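Local coordinates for RNA-dependent RNA polymerase (PDB 6QW5), which probably cuts capped primers from host messenger RNA for viral transcription through the metal-dependent, cap-snatching endonuclease domain at its N-terminus, at residues L16-L21 / I163-I168; H79-G84 / V190-L195; Q111-I116 / V124-F129. All coordinates share one frame; numbering follows the deposited sequence.

How the contacts relate
Contacts 1 and 3 share one mixed sheet, in which strands 163-171 and 124-131 are parallel neighbours, and their centres lie about 10 Å apart; the step between them is probably hydrogen-bonded from Tyr166 N to Val126 O (2.8 Å). Contact 2 joins two helices; its centre is about 21 Å from that of contact 1 and about 18 Å from that of contact 3, and it touches the sheet where Ile168 CG2 meets Phe83 CE1 at 3.5 Å. The two-manganese site joins contacts 2 and 3: His79 from one, and Asp114, Glu128 and the carbonyl of Phe129 from the other, bind the same ion, as does the diketo acid inhibitor. Contact 1 stands further off, the Ile167 side chain about 8 Å from a manganese.

Contact 1 (L16-L21 / I163-I168); sequences LTIHPL and ISLYII
Two backbone hydrogen bonds pair Leu16 and Thr17 with 163-165 as parallel strands. Thr17 N donates to Ile163 O at 2.8 Å and 173° at the hydrogen, and Leu165 N returns a bond to Thr17 O at 3.1 Å. Both donors meet their carbonyl oxygens almost head-on, and CA-H...O contacts from Leu16 to Ile163 O and from Ser164 to Thr17 O fill in the pairing. Beyond Thr17 the chains part: the CA atoms of Leu21 and Ile167 are 8.0 Å apart.

Water takes over where the direct bonds stop. One molecule accepts from His19 N and donates to Leu165 O, replacing the next backbone bond. Another lies in the plane of the His19 ring, 3.0 Å from its NE2, and joins it to Ser164 OG.

Apolar contacts are modest. Leu16, with CG anti to the backbone N (chi1 170°), brings CD1 to 3.9 Å from Ile163 CG2, the two side chains crossing at a slant; the same methyl also reaches Leu165 CB. Farther along, Leu21 CD2 rests 4.3 Å from Ile167 CB.

The rings of His19 and Tyr166 are nearly parallel, planes at 6°, but barely overlap, their centroids 5.7 Å apart; the near approach is oblique, His19 CD2 to Tyr166 OH, 3.2 Å.

Short strand 16-17 is thus added to one side of strand 163-171 in the mixed sheet, whose other parallel neighbour is 124-131, with Ile163 and Leu165 packing on Val126. Helix 136-157 receives Ile167 and Leu21, while Asn178 binds the carbonyls of His19 and Leu165.

Contact 2 (H79-G84 / V190-L195); sequences HDFTFG and VFRFRL. With MN (manganese (II) ion), chain C; XI7 (2-4-dioxo-4-phenylbutanoic acid), chain E.
Phe81 O is gripped side-on by two nitrogens of Arg192: NH2 at 2.7 Å and NE at 2.8 Å. The oxygen lies in the guanidinium plane, so both N-H groups converge on it, and their bent angles, 145° and 141°, are the cost of sharing one acceptor. A weak third bond runs from Arg192 NE to Thr82 O. The bend at chi3 turns the guanidinium back over the end of helix 77-82, where it meets carbonyls near the C-terminus; its positive charge probably suits the negative end of the helix dipole. Its flat group also lies over the Phe81 ring in a cation-pi stack, with Arg192 CZ 4.5 Å from the centroid and 10° off the normal. Arg192 NH1 is held by Thr62 OG1.

This pairing of helices 77-82 and 183-205 backs the metal site of the endonuclease domain: His79 NE2 binds a manganese at 2.2 Å, while its ND1 donates to Asp80 OD1, which also bonds to Thr90. Thr82 and Phe193 lie alongside each other, with Thr82 OG1 at the ring edge, 3.5 Å from Phe193 CD1. That hydroxyl is hydrogen-bonded to Lys78 O. Leu195 CD2 touches Phe81 CZ at 4.0 Å.

Contact 3 (Q111-I116 / V124-F129); sequences QSPDMI and VYVVEF. With MN (manganese (II) ion), chain C; MN (manganese (II) ion), chain D; XI7 (2-4-dioxo-4-phenylbutanoic acid), chain E.
Asp114 reaches across to 127-129 and ends between two manganese ions. Its CB lies near Val127 O and Phe129 CD2. With CG anti to the carbonyl carbon (chi1 -73°), the carboxylate is placed to bridge the metals: OD1 binds one ion at 2.0 Å, and OD2 binds the other at 2.3 Å. OD2 also accepts from Phe129 N, 2.7 Å away, through its anti lone pair, a second tie that helps fix the carboxylate's rotation.

Bent at chi2 (64°), Glu128 brings its carboxylate to the metal and to Asp114. OE2 binds the ion that holds Asp114 OD2, at 2.2 Å, while OE1 accepts from Asp114 N, a bond met nearly along the C-O axis. The Phe129 carbonyl binds that ion too. Asp114 OD2 and Glu128 OE2, both on it, are 3.1 Å apart, a closeness the cation probably offsets.

The hairpin of 115-118 with 124-131 is part of the PD-(D/E)XK-type nuclease core, with Asp114 just before its first strand and Glu128 on its second; Asp114 and Met115 both face Val127 in a classic beta bulge. His79 completes the six ligands of the ion on Glu128; Asp91 and two waters bind the ion on Asp114 OD1. The inhibitor's O8 bridges both, O11 binding the ion of Glu128 and O14 the other, consistent with a blocked endonuclease site.

Within the bulge, Met115 N bonds to Val127 O and Val127 N to Met115 O, each 2.9 Å. Selenomethionine Met115 runs beside Val127 and, bent at chi3, sets SE 3.8 Å from Phe129 CZ, a Met-aromatic contact oblique to the ring. On the other face, Pro113 CG packs on Val126 CG1, and Ile116 CG2 meets Val124 CG1.

Contact 1 (L16-L21 / I163-I168)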
# COMPACT_ATOMS: atom_id res chain seq x y z
N LEU A 16 -4.00 -19.15 -7.94
CA LEU A 16 -3.26 -18.02 -7.42
C LEU A 16 -2.14 -17.66 -8.39
O LEU A 16 -1.34 -18.53 -8.77
CB LEU A 16 -2.69 -18.32 -6.04
CG LEU A 16 -1.68 -17.32 -5.45
CD1 LEU A 16 -2.32 -15.96 -5.26
CD2 LEU A 16 -1.17 -17.89 -4.11
N THR A 17 -2.10 -16.39 -8.79
CA THR A 17 -1.05 -15.86 -9.65
C THR A 17 -0.17 -14.90 -8.84
O THR A 17 -0.68 -14.00 -8.16
CB THR A 17 -1.64 -15.13 -10.86
OG1 THR A 17 -2.45 -16.02 -11.62
CG2 THR A 17 -0.52 -14.58 -11.77
N ILE A 18 1.15 -15.08 -8.93
CA ILE A 18 2.10 -14.15 -8.32
C ILE A 18 3.09 -13.75 -9.40
O ILE A 18 3.87 -14.59 -9.88
CB ILE A 18 2.83 -14.73 -7.10
CG1 ILE A 18 1.84 -15.39 -6.13
CG2 ILE A 18 3.60 -13.61 -6.35
CD1 ILE A 18 2.47 -16.02 -4.88
N HIS A 19 3.05 -12.48 -9.83
CA HIS A 19 4.08 -11.97 -10.72
C HIS A 19 5.40 -11.80 -9.96
O HIS A 19 5.41 -11.65 -8.74
CB HIS A 19 3.63 -10.65 -11.35
CG HIS A 19 2.46 -10.81 -12.27
ND1 HIS A 19 2.60 -11.00 -13.63
CD2 HIS A 19 1.13 -10.86 -12.02
CE1 HIS A 19 1.40 -11.15 -14.18
NE2 HIS A 19 0.49 -11.07 -13.22
N PRO A 20 6.54 -11.91 -10.64
CA PRO A 20 7.82 -11.86 -9.94
C PRO A 20 8.15 -10.46 -9.42
O PRO A 20 7.82 -9.44 -10.03
CB PRO A 20 8.84 -12.31 -10.99
CG PRO A 20 8.17 -12.07 -12.31
CD PRO A 20 6.68 -12.24 -12.07
N LEU A 21 8.81 -10.41 -8.27
CA LEU A 21 9.26 -9.14 -7.70
C LEU A 21 10.38 -8.55 -8.55
O LEU A 21 11.23 -9.27 -9.09
CB LEU A 21 9.75 -9.34 -6.26
CG LEU A 21 8.71 -9.85 -5.26
CD1 LEU A 21 9.37 -10.37 -3.98
CD2 LEU A 21 7.70 -8.75 -4.93
N ILE A 163 -7.01 -15.22 -7.75
CA ILE A 163 -6.37 -14.16 -6.97
C ILE A 163 -5.00 -13.89 -7.58
O ILE A 163 -4.26 -14.83 -7.90
CB ILE A 163 -6.22 -14.52 -5.47
CG1 ILE A 163 -7.58 -14.58 -4.79
CG2 ILE A 163 -5.28 -13.52 -4.72
CD1 ILE A 163 -7.53 -15.25 -3.42
N SER A 164 -4.68 -12.61 -7.74
CA SER A 164 -3.33 -12.15 -8.00
C SER A 164 -2.84 -11.36 -6.79
O SER A 164 -3.52 -10.43 -6.34
CB SER A 164 -3.28 -11.26 -9.25
OG SER A 164 -3.55 -12.01 -10.41
N LEU A 165 -1.66 -11.71 -6.30
CA LEU A 165 -1.12 -11.15 -5.07
C LEU A 165 -0.01 -10.17 -5.42
O LEU A 165 0.99 -10.55 -6.03
CB LEU A 165 -0.61 -12.28 -4.17
CG LEU A 165 0.17 -11.86 -2.92
CD1 LEU A 165 -0.68 -10.99 -2.02
CD2 LEU A 165 0.67 -13.12 -2.18
N TYR A 166 -0.18 -8.90 -5.05
CA TYR A 166 0.80 -7.87 -5.34
C TYR A 166 1.39 -7.30 -4.07
O TYR A 166 0.70 -7.16 -3.06
CB TYR A 166 0.19 -6.75 -6.17
CG TYR A 166 -0.03 -7.13 -7.61
CD1 TYR A 166 1.05 -7.22 -8.49
CD2 TYR A 166 -1.30 -7.39 -8.09
CE1 TYR A 166 0.86 -7.57 -9.82
CE2 TYR A 166 -1.50 -7.74 -9.43
CZ TYR A 166 -0.41 -7.82 -10.28
OH TYR A 166 -0.59 -8.15 -11.60
N ILE A 167 2.69 -6.95 -4.13
CA ILE A 167 3.43 -6.37 -3.00
C ILE A 167 4.13 -5.10 -3.47
O ILE A 167 4.59 -5.02 -4.62
CB ILE A 167 4.48 -7.35 -2.41
CG1 ILE A 167 3.88 -8.74 -2.13
CG2 ILE A 167 5.11 -6.78 -1.14
CD1 ILE A 167 2.90 -8.79 -0.94
N ILE A 168 4.17 -4.08 -2.61
CA ILE A 168 5.05 -2.92 -2.75
C ILE A 168 5.79 -2.75 -1.43
O ILE A 168 5.17 -2.49 -0.39
CB ILE A 168 4.29 -1.63 -3.10
CG1 ILE A 168 3.31 -1.82 -4.27
CG2 ILE A 168 5.28 -0.49 -3.38
CD1 ILE A 168 2.54 -0.52 -4.62
O HOH W 1 -5.01 -16.13 -10.98
O HOH W 2 0.88 -10.90 -8.85
O HOH W 3 -2.48 -11.42 -12.83

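Contact 2 (H79-G84 / V190-L195)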
# COMPACT_ATOMS: atom_id res chain seq x y z
N HIS A 79 3.51 4.02 7.27
CA HIS A 79 2.97 3.08 6.30
C HIS A 79 1.84 3.73 5.50
O HIS A 79 1.86 3.75 4.27
CB HIS A 79 2.52 1.83 7.06
CG HIS A 79 1.81 0.80 6.24
ND1 HIS A 79 0.47 0.88 5.93
CD2 HIS A 79 2.24 -0.39 5.74
CE1 HIS A 79 0.11 -0.19 5.24
NE2 HIS A 79 1.16 -0.98 5.12
N ASP A 80 0.88 4.35 6.18
CA ASP A 80 -0.31 4.82 5.49
C ASP A 80 -0.08 6.12 4.71
O ASP A 80 -0.61 6.27 3.60
CB ASP A 80 -1.46 4.98 6.48
CG ASP A 80 -1.97 3.63 6.97
OD1 ASP A 80 -2.11 2.69 6.14
OD2 ASP A 80 -2.20 3.52 8.19
N PHE A 81 0.71 7.06 5.24
CA PHE A 81 1.02 8.25 4.45
C PHE A 81 1.76 7.88 3.17
O PHE A 81 1.51 8.47 2.11
CB PHE A 81 1.86 9.25 5.25
CG PHE A 81 2.17 10.50 4.47
CD1 PHE A 81 1.27 11.55 4.45
CD2 PHE A 81 3.33 10.61 3.73
CE1 PHE A 81 1.53 12.70 3.72
CE2 PHE A 81 3.61 11.75 2.99
CZ PHE A 81 2.70 12.81 2.99
N THR A 82 2.69 6.93 3.25
CA THR A 82 3.48 6.56 2.08
C THR A 82 2.61 6.12 0.91
O THR A 82 2.83 6.52 -0.24
CB THR A 82 4.46 5.45 2.46
OG1 THR A 82 5.42 5.96 3.40
CG2 THR A 82 5.15 4.90 1.23
N PHE A 83 1.63 5.26 1.18
CA PHE A 83 0.78 4.69 0.15
C PHE A 83 -0.62 5.31 0.13
O PHE A 83 -1.55 4.71 -0.41
CB PHE A 83 0.69 3.17 0.33
CG PHE A 83 2.04 2.49 0.34
CD1 PHE A 83 2.67 2.16 -0.85
CD2 PHE A 83 2.68 2.21 1.53
CE1 PHE A 83 3.92 1.56 -0.85
CE2 PHE A 83 3.93 1.58 1.55
CZ PHE A 83 4.55 1.26 0.35
N GLY A 84 -0.77 6.52 0.67
CA GLY A 84 -2.08 7.15 0.76
C GLY A 84 -2.65 7.59 -0.58
O GLY A 84 -3.86 7.76 -0.69
N VAL A 190 8.52 6.75 -3.10
CA VAL A 190 9.74 7.03 -2.33
C VAL A 190 9.68 8.43 -1.72
O VAL A 190 9.98 8.62 -0.54
CB VAL A 190 10.98 6.84 -3.22
CG1 VAL A 190 12.25 7.28 -2.46
CG2 VAL A 190 11.06 5.36 -3.70
N PHE A 191 9.27 9.42 -2.51
CA PHE A 191 9.16 10.80 -2.02
C PHE A 191 8.23 10.89 -0.82
O PHE A 191 8.53 11.57 0.17
CB PHE A 191 8.69 11.71 -3.15
CG PHE A 191 8.68 13.19 -2.81
CD1 PHE A 191 7.60 13.75 -2.14
CD2 PHE A 191 9.73 14.02 -3.19
CE1 PHE A 191 7.58 15.11 -1.83
CE2 PHE A 191 9.71 15.37 -2.89
CZ PHE A 191 8.63 15.92 -2.21
N ARG A 192 7.09 10.21 -0.87
CA ARG A 192 6.17 10.27 0.27
C ARG A 192 6.75 9.52 1.46
O ARG A 192 6.54 9.94 2.60
CB ARG A 192 4.79 9.69 -0.11
CG ARG A 192 4.00 10.54 -1.13
CD ARG A 192 2.68 9.81 -1.55
NE ARG A 192 1.80 9.69 -0.40
CZ ARG A 192 0.69 10.42 -0.24
NH1 ARG A 192 0.32 11.28 -1.17
NH2 ARG A 192 -0.05 10.28 0.85
N PHE A 193 7.44 8.40 1.21
CA PHE A 193 8.07 7.66 2.31
C PHE A 193 9.13 8.50 3.00
O PHE A 193 9.24 8.49 4.23
CB PHE A 193 8.71 6.37 1.80
CG PHE A 193 9.41 5.56 2.85
CD1 PHE A 193 8.76 5.18 4.01
CD2 PHE A 193 10.72 5.13 2.65
CE1 PHE A 193 9.40 4.41 4.98
CE2 PHE A 193 11.37 4.35 3.60
CZ PHE A 193 10.72 3.99 4.78
N ARG A 194 9.96 9.20 2.21
CA ARG A 194 11.02 10.02 2.79
C ARG A 194 10.44 11.13 3.67
O ARG A 194 10.90 11.36 4.78
CB ARG A 194 11.88 10.61 1.68
CG ARG A 194 12.78 9.61 0.99
CD ARG A 194 13.51 10.28 -0.15
NE ARG A 194 14.44 9.37 -0.80
CZ ARG A 194 15.32 9.73 -1.73
NH1 ARG A 194 15.39 11.00 -2.10
NH2 ARG A 194 16.12 8.82 -2.28
N LEU A 195 9.40 11.80 3.17
CA LEU A 195 8.73 12.83 3.96
C LEU A 195 8.04 12.22 5.17
O LEU A 195 8.09 12.79 6.27
CB LEU A 195 7.73 13.58 3.08
CG LEU A 195 6.90 14.65 3.81
CD1 LEU A 195 7.81 15.72 4.42
CD2 LEU A 195 5.88 15.26 2.86
MN MN C . 0.99 -3.18 4.98
O8 XI7 E . -0.23 -3.28 6.70
C9 XI7 E . 0.58 -3.51 7.76
C10 XI7 E . 1.94 -3.64 7.58
O11 XI7 E . 2.53 -3.52 6.47
O10 XI7 E . 2.66 -3.93 8.57
C8 XI7 E . 0.08 -3.62 9.02
C7 XI7 E . -1.35 -3.54 9.43
C1 XI7 E . -1.68 -3.55 10.92
C6 XI7 E . -0.65 -3.75 11.86
C5 XI7 E . -0.92 -3.78 13.24
C4 XI7 E . -2.22 -3.61 13.71
C3 XI7 E . -3.25 -3.42 12.77
C2 XI7 E . -2.99 -3.39 11.38
O14 XI7 E . -2.32 -3.62 8.66

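Contact 3 (Q111-I116 / V124-F129)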
# COMPACT_ATOMS: atom_id res chain seq x y z
N GLN A 111 -7.58 -12.47 8.60
CA GLN A 111 -6.44 -11.72 8.08
C GLN A 111 -6.93 -10.59 7.18
O GLN A 111 -7.96 -10.71 6.51
CB GLN A 111 -5.52 -12.63 7.28
CG GLN A 111 -4.69 -13.56 8.13
CD GLN A 111 -3.60 -14.20 7.32
OE1 GLN A 111 -3.85 -15.10 6.52
NE2 GLN A 111 -2.37 -13.73 7.50
N SER A 112 -6.18 -9.50 7.14
CA SER A 112 -6.62 -8.30 6.44
C SER A 112 -5.43 -7.65 5.74
O SER A 112 -4.76 -6.78 6.30
CB SER A 112 -7.30 -7.31 7.39
OG SER A 112 -6.54 -7.15 8.57
N PRO A 113 -5.16 -8.05 4.50
CA PRO A 113 -4.14 -7.34 3.71
C PRO A 113 -4.60 -5.92 3.43
O PRO A 113 -5.75 -5.55 3.68
CB PRO A 113 -3.99 -8.17 2.43
CG PRO A 113 -5.18 -9.09 2.41
CD PRO A 113 -5.75 -9.19 3.79
N ASP A 114 -3.67 -5.09 2.94
CA ASP A 114 -3.96 -3.67 2.78
C ASP A 114 -5.05 -3.41 1.76
O ASP A 114 -5.80 -2.44 1.90
CB ASP A 114 -2.69 -2.91 2.40
CG ASP A 114 -1.72 -2.77 3.56
OD1 ASP A 114 -2.18 -2.62 4.73
OD2 ASP A 114 -0.51 -2.84 3.32
N MSE A 115 -5.16 -4.23 0.71
CA MSE A 115 -6.26 -4.09 -0.25
C MSE A 115 -6.75 -5.46 -0.72
O MSE A 115 -5.97 -6.38 -0.93
CB MSE A 115 -5.86 -3.26 -1.48
CG MSE A 115 -5.16 -1.92 -1.22
SE MSE A 115 -4.81 -1.00 -2.91
CE MSE A 115 -6.56 -0.08 -3.12
N ILE A 116 -8.06 -5.59 -0.91
CA ILE A 116 -8.64 -6.75 -1.59
C ILE A 116 -9.62 -6.17 -2.60
O ILE A 116 -10.65 -5.60 -2.20
CB ILE A 116 -9.34 -7.73 -0.64
CG1 ILE A 116 -8.40 -8.15 0.49
CG2 ILE A 116 -9.79 -8.99 -1.38
CD1 ILE A 116 -8.99 -9.21 1.39
N VAL A 124 -9.87 -11.29 -8.30
CA VAL A 124 -9.63 -10.63 -7.02
C VAL A 124 -8.14 -10.31 -6.95
O VAL A 124 -7.30 -11.15 -7.26
CB VAL A 124 -10.06 -11.51 -5.83
CG1 VAL A 124 -9.66 -10.86 -4.50
CG2 VAL A 124 -11.57 -11.79 -5.88
N TYR A 125 -7.82 -9.07 -6.56
CA TYR A 125 -6.44 -8.63 -6.39
C TYR A 125 -6.18 -8.36 -4.92
O TYR A 125 -6.90 -7.57 -4.29
CB TYR A 125 -6.15 -7.39 -7.25
CG TYR A 125 -6.36 -7.68 -8.72
CD1 TYR A 125 -7.63 -7.57 -9.30
CD2 TYR A 125 -5.32 -8.12 -9.51
CE1 TYR A 125 -7.83 -7.86 -10.62
CE2 TYR A 125 -5.51 -8.42 -10.85
CZ TYR A 125 -6.77 -8.28 -11.40
OH TYR A 125 -6.96 -8.57 -12.73
N VAL A 126 -5.20 -9.04 -4.36
CA VAL A 126 -4.78 -8.81 -2.98
C VAL A 126 -3.49 -8.00 -3.04
O VAL A 126 -2.55 -8.37 -3.75
CB VAL A 126 -4.60 -10.13 -2.22
CG1 VAL A 126 -4.01 -9.88 -0.83
CG2 VAL A 126 -5.94 -10.85 -2.10
N VAL A 127 -3.46 -6.86 -2.33
CA VAL A 127 -2.31 -5.94 -2.35
C VAL A 127 -1.82 -5.71 -0.92
O VAL A 127 -2.61 -5.37 -0.03
CB VAL A 127 -2.65 -4.59 -3.01
CG1 VAL A 127 -1.37 -3.76 -3.21
CG2 VAL A 127 -3.39 -4.77 -4.35
N GLU A 128 -0.52 -5.88 -0.68
CA GLU A 128 0.05 -5.57 0.62
C GLU A 128 1.19 -4.58 0.45
O GLU A 128 2.02 -4.75 -0.44
CB GLU A 128 0.54 -6.82 1.35
CG GLU A 128 1.17 -6.54 2.73
CD GLU A 128 0.20 -5.96 3.76
OE1 GLU A 128 -1.03 -6.13 3.60
OE2 GLU A 128 0.65 -5.34 4.74
N PHE A 129 1.18 -3.54 1.28
CA PHE A 129 2.23 -2.54 1.35
C PHE A 129 3.10 -2.77 2.57
O PHE A 129 2.63 -3.18 3.64
CB PHE A 129 1.65 -1.12 1.44
CG PHE A 129 0.57 -0.81 0.43
CD1 PHE A 129 0.81 -0.96 -0.92
CD2 PHE A 129 -0.67 -0.32 0.85
CE1 PHE A 129 -0.17 -0.65 -1.85
CE2 PHE A 129 -1.66 -0.02 -0.07
CZ PHE A 129 -1.40 -0.18 -1.42
MN MN C . 0.99 -3.18 4.98
MN MN D . -2.27 -3.16 6.68
O8 XI7 E . -0.23 -3.28 6.70
C9 XI7 E . 0.58 -3.51 7.76
C10 XI7 E . 1.94 -3.64 7.58
O11 XI7 E . 2.53 -3.52 6.47
O10 XI7 E . 2.66 -3.93 8.57
C8 XI7 E . 0.08 -3.62 9.02
C7 XI7 E . -1.35 -3.54 9.43
C1 XI7 E . -1.68 -3.55 10.92
C6 XI7 E . -0.65 -3.75 11.86
C5 XI7 E . -0.92 -3.78 13.24
C4 XI7 E . -2.22 -3.61 13.71
C3 XI7 E . -3.25 -3.42 12.77
C2 XI7 E . -2.99 -3.39 11.38
O14 XI7 E . -2.32 -3.62 8.66
O HOH W 4 -2.33 -5.30 6.17
O HOH W 5 -2.49 -1.17 7.07